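Defective in germ line development protein 3, isoform a (Caenorhabditis elegans, PDB 3N89) probably acts in germline development as a Bicaudal-C relative whose four KH domains pack into one globular platform that probably serves RNA binding. Local coordinates at residues Val197-Gly202 with Leu258-Met263. Numbering follows the deposited sequence.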
# COMPACT_ATOMS: atom_id res chain seq x y z
N VAL A 197 12.34 4.12 -2.29
CA VAL A 197 13.05 4.66 -1.14
C VAL A 197 13.19 6.18 -1.23
O VAL A 197 12.94 6.88 -0.25
CB VAL A 197 14.46 4.04 -1.02
CG1 VAL A 197 15.26 4.78 0.05
CG2 VAL A 197 14.35 2.55 -0.68
N ASP A 198 13.59 6.68 -2.39
CA ASP A 198 13.74 8.12 -2.54
C ASP A 198 12.43 8.89 -2.35
O ASP A 198 12.42 9.98 -1.77
CB ASP A 198 14.37 8.48 -3.90
CG ASP A 198 13.65 7.84 -5.08
OD1 ASP A 198 12.40 7.75 -5.05
OD2 ASP A 198 14.34 7.46 -6.06
N GLN A 199 11.32 8.31 -2.81
CA GLN A 199 10.01 8.95 -2.72
C GLN A 199 9.32 8.83 -1.34
O GLN A 199 8.52 9.69 -0.97
CB GLN A 199 9.08 8.37 -3.80
CG GLN A 199 7.74 9.07 -3.94
CD GLN A 199 6.76 8.32 -4.83
OE1 GLN A 199 7.11 7.87 -5.93
NE2 GLN A 199 5.52 8.18 -4.37
N VAL A 200 9.63 7.77 -0.60
CA VAL A 200 9.02 7.56 0.71
C VAL A 200 9.84 8.13 1.86
O VAL A 200 9.35 8.93 2.66
CB VAL A 200 8.79 6.05 1.00
CG1 VAL A 200 8.15 5.88 2.37
CG2 VAL A 200 7.91 5.42 -0.09
N LEU A 201 11.10 7.70 1.95
CA LEU A 201 11.99 8.15 3.00
C LEU A 201 12.57 9.53 2.77
O LEU A 201 12.75 10.32 3.70
CB LEU A 201 13.14 7.15 3.17
CG LEU A 201 12.94 6.01 4.17
CD1 LEU A 201 11.90 5.02 3.67
CD2 LEU A 201 14.27 5.32 4.37
N GLY A 202 12.89 9.82 1.51
CA GLY A 202 13.47 11.11 1.17
C GLY A 202 14.62 10.91 0.21
O GLY A 202 15.12 9.79 0.03
N LEU A 258 2.24 7.05 2.58
CA LEU A 258 3.21 7.56 1.61
C LEU A 258 3.38 6.70 0.36
O LEU A 258 3.91 7.17 -0.65
CB LEU A 258 4.58 7.76 2.27
CG LEU A 258 4.71 8.86 3.33
CD1 LEU A 258 6.16 8.96 3.80
CD2 LEU A 258 4.27 10.18 2.74
N LEU A 259 2.96 5.44 0.45
CA LEU A 259 3.06 4.51 -0.67
C LEU A 259 2.41 5.10 -1.91
O LEU A 259 1.30 5.64 -1.83
CB LEU A 259 2.37 3.19 -0.32
CG LEU A 259 3.13 2.23 0.58
CD1 LEU A 259 2.23 1.08 0.96
CD2 LEU A 259 4.39 1.73 -0.14
N PRO A 260 3.07 5.02 -3.07
CA PRO A 260 2.52 5.55 -4.31
C PRO A 260 1.31 4.75 -4.78
O PRO A 260 1.17 3.58 -4.44
CB PRO A 260 3.69 5.47 -5.28
CG PRO A 260 4.40 4.24 -4.83
CD PRO A 260 4.40 4.41 -3.31
N ILE A 261 0.46 5.39 -5.58
CA ILE A 261 -0.74 4.75 -6.10
C ILE A 261 -1.00 5.32 -7.49
O ILE A 261 -0.64 6.47 -7.76
CB ILE A 261 -1.95 5.06 -5.16
CG1 ILE A 261 -3.08 4.06 -5.39
CG2 ILE A 261 -2.46 6.49 -5.41
CD1 ILE A 261 -4.12 4.11 -4.29
N SER A 262 -1.61 4.54 -8.36
CA SER A 262 -1.90 5.02 -9.71
C SER A 262 -3.03 4.23 -10.33
O SER A 262 -3.25 3.07 -9.98
CB SER A 262 -0.67 4.91 -10.60
OG SER A 262 -0.40 3.56 -10.92
N MET A 263 -3.74 4.86 -11.26
CA MET A 263 -4.85 4.21 -11.93
C MET A 263 -4.73 4.41 -13.44
O MET A 263 -4.62 5.54 -13.91
CB MET A 263 -6.16 4.81 -11.43
CG MET A 263 -7.39 4.09 -11.89
SD MET A 263 -8.82 4.82 -11.11
CE MET A 263 -9.00 6.30 -12.09
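L258, close to the junction of the third and fourth KH domains, meets V200. In a KH fold, helices pack on a three-stranded sheet. Here the short helix 197-200 follows strand 186-193 of the third domain. The chain passes from helix 245-257 into strand 260-268, which belongs to the fourth domain and to a different sheet. The two segments come nearest at V200 and L258, whose CA atoms are 5.9 Å apart.

Along the second segment, L258 comes first. Its CB bond points toward the short helix. Its methyl CD1 lies 3.9 Å from CG1 of V200. L258 CB lies 4.0 Å from the same CG1 of V200. The two side chains cross at a slant. V200 holds CG1 anti to its own backbone N (chi1 180°), beside the carbonyl carbon. This brings CG1 to the same side as the V200 carbonyl, so CD1 of L258 meets both. W355 also packs on L258. No hydrogen bond joins the two segments directly. K321 connects them instead: its NZ bonds to both Q199 O and L258 O.

L259 turns its side chain away from helix 197-200. The strand starts at P260, whose ring is directed back at the short helix. The Q199 chain is extended (chi1 -172°, chi2 -169°), and its terminal amide reaches the CB side of the P260 ring. CG and CD of that ring lie farther from the amide than CB does. Beyond P260 the strand runs on beside strand 29-35 and helix 325-335. The contact is therefore concentrated at the start of this segment, where CD1 of L258 sits 3.4 Å from the carbonyl O of V200.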